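HI1317 (Haemophilus influenzae, PDB 1JOV) probably interconverts the alpha and beta anomers of D-glucose 6-phosphate, as a member of the glucose-6-phosphate 1-epimerase family. Local coordinates at residues Ala148-Phe153 and Met244-Thr249; Ala40-Trp45 and Gly71-Cys76; Leu55-Val60 and Asn67-Gly72. One frame throughout, in Å; residues are numbered along the deposited sequence.

Interaction 1 (Ala148-Phe153 and Met244-Thr249); sequences ALHTYF and MLCLET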
# COMPACT_ATOMS: atom_id res chain seq x y z
N ALA A 148 -4.08 -2.38 7.96
CA ALA A 148 -4.35 -2.62 6.55
C ALA A 148 -3.21 -2.02 5.77
O ALA A 148 -2.69 -0.96 6.10
CB ALA A 148 -5.67 -2.01 6.11
N LEU A 149 -2.84 -2.69 4.70
CA LEU A 149 -1.88 -2.28 3.71
C LEU A 149 -2.76 -1.78 2.59
O LEU A 149 -3.28 -2.57 1.81
CB LEU A 149 -0.93 -3.38 3.28
CG LEU A 149 -0.45 -4.26 4.43
CD1 LEU A 149 0.24 -5.52 3.89
CD2 LEU A 149 0.49 -3.49 5.34
N HIS A 150 -2.93 -0.50 2.49
CA HIS A 150 -3.90 0.09 1.58
C HIS A 150 -3.37 0.36 0.17
O HIS A 150 -3.31 1.50 -0.30
CB HIS A 150 -4.36 1.32 2.30
CG HIS A 150 -5.58 2.05 1.76
ND1 HIS A 150 -5.68 2.52 0.49
CD2 HIS A 150 -6.73 2.39 2.40
CE1 HIS A 150 -6.82 3.19 0.37
NE2 HIS A 150 -7.45 3.11 1.51
N THR A 151 -2.99 -0.73 -0.44
CA THR A 151 -2.22 -0.64 -1.70
C THR A 151 -3.00 0.00 -2.88
O THR A 151 -4.08 -0.44 -3.24
CB THR A 151 -1.75 -2.06 -2.11
OG1 THR A 151 -1.17 -2.71 -0.95
CG2 THR A 151 -0.63 -1.99 -3.31
N TYR A 152 -2.34 1.02 -3.44
CA TYR A 152 -2.87 1.68 -4.66
C TYR A 152 -2.11 1.18 -5.83
O TYR A 152 -0.88 1.46 -6.03
CB TYR A 152 -2.75 3.24 -4.64
CG TYR A 152 -3.48 3.99 -3.63
CD1 TYR A 152 -3.13 3.99 -2.27
CD2 TYR A 152 -4.46 4.88 -4.04
CE1 TYR A 152 -3.87 4.77 -1.32
CE2 TYR A 152 -5.18 5.63 -3.13
CZ TYR A 152 -4.88 5.62 -1.79
OH TYR A 152 -5.58 6.42 -0.92
N PHE A 153 -2.84 0.40 -6.65
CA PHE A 153 -2.18 -0.19 -7.84
C PHE A 153 -2.38 0.73 -9.06
O PHE A 153 -3.40 1.41 -9.17
CB PHE A 153 -2.73 -1.56 -8.17
CG PHE A 153 -2.45 -2.54 -7.13
CD1 PHE A 153 -1.21 -3.13 -7.06
CD2 PHE A 153 -3.42 -2.84 -6.20
CE1 PHE A 153 -0.93 -4.06 -6.00
CE2 PHE A 153 -3.18 -3.68 -5.21
CZ PHE A 153 -1.94 -4.37 -5.10
N MET A 244 -6.03 4.13 -11.14
CA MET A 244 -5.71 3.46 -9.86
C MET A 244 -6.84 2.50 -9.46
O MET A 244 -7.97 2.55 -9.96
CB MET A 244 -5.52 4.49 -8.76
CG MET A 244 -6.67 5.40 -8.56
SD MET A 244 -8.00 4.76 -7.59
CE MET A 244 -7.34 5.23 -6.09
N LEU A 245 -6.47 1.56 -8.62
CA LEU A 245 -7.42 0.70 -7.96
C LEU A 245 -6.74 0.21 -6.67
O LEU A 245 -5.61 -0.29 -6.70
CB LEU A 245 -7.78 -0.47 -8.82
CG LEU A 245 -8.74 -1.51 -8.26
CD1 LEU A 245 -10.01 -0.76 -7.85
CD2 LEU A 245 -9.04 -2.60 -9.32
N CYS A 246 -7.48 0.31 -5.58
CA CYS A 246 -6.98 -0.27 -4.31
C CYS A 246 -7.53 -1.67 -4.02
O CYS A 246 -8.74 -1.89 -4.05
CB CYS A 246 -7.36 0.65 -3.17
SG CYS A 246 -6.39 2.19 -3.16
N LEU A 247 -6.61 -2.60 -3.72
CA LEU A 247 -6.92 -3.97 -3.29
C LEU A 247 -6.10 -4.10 -1.98
O LEU A 247 -4.91 -4.41 -2.03
CB LEU A 247 -6.60 -5.04 -4.32
CG LEU A 247 -7.49 -6.27 -4.10
CD1 LEU A 247 -7.43 -7.20 -5.30
CD2 LEU A 247 -7.09 -7.01 -2.83
N GLU A 248 -6.73 -3.79 -0.88
CA GLU A 248 -6.11 -3.70 0.42
C GLU A 248 -6.02 -5.01 1.20
O GLU A 248 -7.02 -5.73 1.35
CB GLU A 248 -6.88 -2.72 1.28
CG GLU A 248 -7.17 -1.40 0.61
CD GLU A 248 -8.12 -0.48 1.36
OE1 GLU A 248 -8.23 -0.63 2.58
OE2 GLU A 248 -8.73 0.41 0.73
N THR A 249 -4.84 -5.33 1.73
CA THR A 249 -4.57 -6.50 2.59
C THR A 249 -5.00 -6.10 4.00
O THR A 249 -4.40 -5.14 4.53
CB THR A 249 -3.10 -6.82 2.58
OG1 THR A 249 -2.63 -6.95 1.22
CG2 THR A 249 -2.85 -8.12 3.33
O HOH W 1 -2.40 -5.07 -0.98
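The carboxylate of Glu248 lies over one face of the His150 imidazole, near its rim, with the two planes 23° apart. Its OE2 comes within 3.1 Å of His150 NE2, but it lies above the ring plane, at an angle too poor for a hydrogen bond, so the two groups stack. Both side chains run the same way: CG of His150 stands anti to its backbone N (chi1 -169°), and the extended Glu248 chain passes CG over the ring in a CH-pi contact. Next along the same face of the sheet, Cys246 SG sits over the Tyr152 ring, 3.5 Å from its centroid, while Met244 CE meets that ring at its edge, 3.6 Å from Tyr152 CD2. Tyr152 OH reaches on to a hydrogen bond with Arg70 NH1.

Both segments belong to antiparallel strands in the beta-sandwich of the galactose mutarotase clan, and His150 and Glu248 are the predicted active-site pair. Hydrogen-bonded pairs Leu149–Thr249 and Phe153–Leu245 hold the two ends. Between them His150 centres an inverse gamma turn, and the bond from Leu247 N to Thr151 O is weak, at 3.4 Å. On the other face Phe153 CE2 packs 3.8 Å from Leu247 CB, against strands 211-218 and 261-268. A water bonds Thr151 OG1, Thr249 OG1 and Leu247 O, to which it donates; Thr249 OG1 also pairs with His217.

Interaction 2 (Ala40-Trp45 and Gly71-Cys76); sequences AQLISW and GGVPIC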
# COMPACT_ATOMS: atom_id res chain seq x y z
N ALA A 40 6.42 4.94 6.75
CA ALA A 40 7.17 3.82 6.12
C ALA A 40 6.41 3.43 4.86
O ALA A 40 6.06 2.23 4.67
CB ALA A 40 7.23 2.63 7.12
N GLN A 41 6.12 4.39 3.98
CA GLN A 41 5.18 4.17 2.93
C GLN A 41 5.78 3.93 1.55
O GLN A 41 6.40 4.83 0.96
CB GLN A 41 4.18 5.33 2.87
CG GLN A 41 3.01 5.11 2.02
CD GLN A 41 1.94 6.16 2.32
OE1 GLN A 41 1.78 6.63 3.44
NE2 GLN A 41 1.14 6.45 1.25
N LEU A 42 5.83 2.69 1.10
CA LEU A 42 6.29 2.45 -0.29
C LEU A 42 5.40 3.26 -1.29
O LEU A 42 4.15 3.14 -1.24
CB LEU A 42 6.10 0.95 -0.53
CG LEU A 42 6.59 0.46 -1.91
CD1 LEU A 42 8.10 0.67 -2.28
CD2 LEU A 42 6.24 -1.06 -2.01
N ILE A 43 5.99 4.21 -2.00
CA ILE A 43 5.22 4.93 -3.01
C ILE A 43 5.47 4.67 -4.48
O ILE A 43 4.71 5.17 -5.33
CB ILE A 43 5.31 6.45 -2.68
CG1 ILE A 43 6.77 6.88 -2.55
CG2 ILE A 43 4.56 6.65 -1.36
CD1 ILE A 43 6.96 8.42 -2.57
N SER A 44 6.52 3.91 -4.76
CA SER A 44 6.82 3.55 -6.16
C SER A 44 7.56 2.21 -6.17
O SER A 44 8.39 1.95 -5.29
CB SER A 44 7.75 4.60 -6.76
OG SER A 44 8.22 4.24 -8.07
N TRP A 45 7.22 1.39 -7.11
CA TRP A 45 7.96 0.13 -7.26
C TRP A 45 7.92 -0.27 -8.72
O TRP A 45 6.85 -0.53 -9.25
CB TRP A 45 7.50 -1.00 -6.29
CG TRP A 45 8.16 -2.28 -6.62
CD1 TRP A 45 9.51 -2.55 -6.66
CD2 TRP A 45 7.50 -3.51 -6.98
NE1 TRP A 45 9.71 -3.88 -6.98
CE2 TRP A 45 8.50 -4.45 -7.29
CE3 TRP A 45 6.17 -3.87 -7.15
CZ2 TRP A 45 8.19 -5.76 -7.65
CZ3 TRP A 45 5.85 -5.18 -7.54
CH2 TRP A 45 6.87 -6.07 -7.83
N GLY A 71 -1.52 7.51 -2.21
CA GLY A 71 -0.92 6.58 -3.17
C GLY A 71 0.05 5.59 -2.57
O GLY A 71 0.32 5.66 -1.37
N GLY A 72 0.62 4.66 -3.31
CA GLY A 72 1.56 3.75 -2.68
C GLY A 72 0.90 2.75 -1.72
O GLY A 72 -0.19 2.24 -2.00
N VAL A 73 1.56 2.47 -0.58
CA VAL A 73 0.97 1.50 0.35
C VAL A 73 0.92 2.08 1.73
O VAL A 73 1.73 1.87 2.58
CB VAL A 73 1.85 0.20 0.37
CG1 VAL A 73 1.13 -0.82 1.23
CG2 VAL A 73 2.05 -0.27 -1.03
N PRO A 74 -0.06 2.94 2.00
CA PRO A 74 -0.22 3.54 3.33
C PRO A 74 -0.49 2.40 4.33
O PRO A 74 -1.19 1.41 4.01
CB PRO A 74 -1.54 4.36 3.26
CG PRO A 74 -1.80 4.51 1.75
CD PRO A 74 -1.11 3.26 1.01
N ILE A 75 0.02 2.57 5.49
CA ILE A 75 -0.19 1.64 6.61
C ILE A 75 -1.30 2.16 7.49
O ILE A 75 -1.10 3.27 8.06
CB ILE A 75 1.15 1.57 7.44
CG1 ILE A 75 2.43 1.16 6.62
CG2 ILE A 75 1.01 0.68 8.71
CD1 ILE A 75 2.23 -0.19 6.07
N CYS A 76 -2.47 1.52 7.45
CA CYS A 76 -3.57 1.96 8.35
C CYS A 76 -3.43 1.22 9.66
O CYS A 76 -3.44 -0.03 9.62
CB CYS A 76 -4.89 1.63 7.66
SG CYS A 76 -4.95 2.25 5.96
O HOH W 2 4.40 0.85 2.82
O HOH W 3 1.89 4.83 5.67
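Gln41 NE2 is held by two carbonyls: it donates to Gly71 O at 2.9 Å, with that oxygen only 9° out of the amide plane, and also to Ile69 O. At the other end of the amide, OE1 accepts from a water that in turn takes the N-H of Ile75. The side chain gets there by running out straight, CG anti to the backbone N (chi1 -169°) and extended beyond, so that the amide crosses Pro74 with CD 3.5 Å from Pro74 CA and NE2 3.6 Å from Pro74 CG.

Strand 41-47 is the last strand of the N-terminal five-stranded sheet, and here it meets the loop leading into strand 75-76. Val73 N donates to Leu42 O at 2.8 Å. Gly72, at positive phi, brings its CA to 3.0 Å from Leu42 O and within 3.9 Å of Ile43 CA, so the two backbones pass very close. A second water bridges the backbones, donating to Ala40 O and Val73 O and accepting from Leu42 N. Just beyond, Ile43 and Ser44 form a classic beta bulge opposite Lys34.

Pro74 also packs near the predicted catalytic His150. With both ends of its amide engaged, Gln41 should have little freedom to flip; one water joins the two backbones and the other joins the Gln41 amide to Ile75 N, so polar groups that do not meet directly still have partners.

Interaction 3 (Leu55-Val60 and Asn67-Gly72); sequences LWLSEV and NAIRGG. With SO4 (sulfate ion), chain B.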
# COMPACT_ATOMS: atom_id res chain seq x y z
N LEU A 55 2.89 0.77 -8.60
CA LEU A 55 2.05 1.49 -7.67
C LEU A 55 1.62 2.87 -8.20
O LEU A 55 2.36 3.51 -8.99
CB LEU A 55 2.83 1.70 -6.39
CG LEU A 55 3.19 0.38 -5.70
CD1 LEU A 55 4.06 0.71 -4.52
CD2 LEU A 55 1.95 -0.35 -5.20
N TRP A 56 0.49 3.33 -7.74
CA TRP A 56 0.07 4.65 -8.15
C TRP A 56 0.29 5.66 -7.06
O TRP A 56 0.08 5.40 -5.84
CB TRP A 56 -1.43 4.57 -8.52
CG TRP A 56 -2.12 5.86 -8.84
CD1 TRP A 56 -2.33 6.37 -10.15
CD2 TRP A 56 -2.85 6.70 -7.96
NE1 TRP A 56 -3.02 7.55 -10.07
CE2 TRP A 56 -3.38 7.78 -8.76
CE3 TRP A 56 -3.04 6.74 -6.59
CZ2 TRP A 56 -4.10 8.82 -8.20
CZ3 TRP A 56 -3.73 7.80 -6.01
CH2 TRP A 56 -4.31 8.81 -6.83
N LEU A 57 0.70 6.85 -7.49
CA LEU A 57 0.94 7.97 -6.57
C LEU A 57 0.21 9.17 -7.19
O LEU A 57 0.41 9.41 -8.39
CB LEU A 57 2.41 8.34 -6.44
CG LEU A 57 2.75 9.54 -5.60
CD1 LEU A 57 2.30 9.29 -4.11
CD2 LEU A 57 4.28 9.70 -5.65
N SER A 58 -0.59 9.87 -6.40
CA SER A 58 -1.35 11.05 -6.93
C SER A 58 -0.44 12.08 -7.57
O SER A 58 0.64 12.42 -7.04
CB SER A 58 -2.06 11.76 -5.80
OG SER A 58 -2.61 12.97 -6.31
N GLU A 59 -0.84 12.50 -8.78
CA GLU A 59 -0.05 13.47 -9.53
C GLU A 59 -0.10 14.85 -8.87
O GLU A 59 0.72 15.73 -9.17
CB GLU A 59 -0.39 13.48 -11.03
CG GLU A 59 -1.69 14.17 -11.38
CD GLU A 59 -2.93 13.31 -11.22
OE1 GLU A 59 -2.88 12.23 -10.58
OE2 GLU A 59 -4.00 13.73 -11.72
N VAL A 60 -0.99 14.97 -7.91
CA VAL A 60 -1.04 16.20 -7.15
C VAL A 60 -0.64 16.02 -5.70
O VAL A 60 -0.96 16.85 -4.87
CB VAL A 60 -2.43 16.84 -7.27
CG1 VAL A 60 -2.67 17.33 -8.69
CG2 VAL A 60 -3.49 15.85 -6.86
N ASN A 67 0.58 14.96 6.75
CA ASN A 67 -0.53 14.80 5.85
C ASN A 67 -0.33 13.49 5.03
O ASN A 67 0.70 13.37 4.37
CB ASN A 67 -0.50 15.97 4.87
CG ASN A 67 -1.62 15.96 3.91
OD1 ASN A 67 -1.42 15.68 2.72
ND2 ASN A 67 -2.87 16.19 4.39
N ALA A 68 -1.27 12.61 5.16
CA ALA A 68 -1.15 11.26 4.59
C ALA A 68 -0.92 11.38 3.13
O ALA A 68 -1.56 12.20 2.45
CB ALA A 68 -2.37 10.41 4.87
N ILE A 69 0.04 10.62 2.61
CA ILE A 69 0.33 10.62 1.20
C ILE A 69 -0.68 9.77 0.45
O ILE A 69 -0.99 8.65 0.85
CB ILE A 69 1.79 10.05 0.96
CG1 ILE A 69 2.84 11.01 1.57
CG2 ILE A 69 2.13 9.72 -0.52
CD1 ILE A 69 4.22 10.30 1.83
N ARG A 70 -1.21 10.30 -0.67
CA ARG A 70 -2.24 9.69 -1.46
C ARG A 70 -1.64 8.80 -2.52
O ARG A 70 -1.25 9.21 -3.65
CB ARG A 70 -3.12 10.80 -2.14
CG ARG A 70 -4.19 10.23 -2.96
CD ARG A 70 -5.32 9.43 -2.21
NE ARG A 70 -6.17 10.29 -1.38
CZ ARG A 70 -6.98 9.90 -0.42
NH1 ARG A 70 -7.17 8.59 -0.23
NH2 ARG A 70 -7.69 10.79 0.31
N GLY A 71 -1.52 7.51 -2.21
CA GLY A 71 -0.92 6.58 -3.17
C GLY A 71 0.05 5.59 -2.57
O GLY A 71 0.32 5.66 -1.37
N GLY A 72 0.62 4.66 -3.31
CA GLY A 72 1.56 3.75 -2.68
C GLY A 72 0.90 2.75 -1.72
O GLY A 72 -0.19 2.24 -2.00
S SO4 B . -8.24 9.35 3.50
O1 SO4 B . -7.03 8.77 2.95
O2 SO4 B . -9.03 8.25 3.94
O3 SO4 B . -8.98 10.17 2.51
O4 SO4 B . -7.89 10.27 4.55
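Arg70 CG packs against the Ser58 CB methylene and the Trp56 indole, 3.9 Å from Trp56 CZ3, where a long loop between strands 41-47 and 75-76 doubles back on itself. The loop pairs with itself through a single backbone bridge, Leu57 with Gly71, flanked by bonds from Gly72 N to Trp56 O (2.7 Å) and from Ser58 N to Arg70 O (2.9 Å). Gly71 CA lies 4.1 Å from Leu57 CA and 3.1 Å from Trp56 O, so the backbones press together at the glycine.

The arginine starts with CG anti to the backbone N (chi1 180°), then bends at chi2 and chi3, both near +67°, which turns the guanidinium away from the Trp56 segment; its plane stands 45° from the indole. Its NH2 also bonds Ser234 O. Trp56 likewise puts CG anti to its N, swinging the six-membered ring toward Arg70. Leu57 turns CD1 onto Ile69 CG2, 3.6 Å away. Ser58 OG accepts from Val60 N, an ST turn, and also bonds Gly235 O.

Arg70 lies close to the predicted catalytic His150, and a sulfate, probably from the crystallisation liquor, is gripped by Arg70 and Arg92; it may mark where the substrate phosphate binds. Arg70 NH2 meets sulfate O3 at the guanidinium edge, 2.6 Å away.

From the N terminus, the chain leaves the first sheet along strand 41-47, and residues 40-45 later receive 71-76 in interaction 2, closing a loop of 25 intervening residues. Interaction 3 folds 55-60 back on 67-72 within the same excursion and ends on the same stretch, sharing Gly71 and Gly72. Interaction 1 opens only afterwards and spans 90 intervening residues to bring 244-249 beside 148-153. The earlier contacts dock on its first strand: Gly72 O accepts from Tyr152 N, Cys76 N bonds Ala148 O, and the loop bearing Arg70 reaches the same strand. The N-terminal sheet, that loop and the central sheet are thus tied together around the predicted catalytic residues.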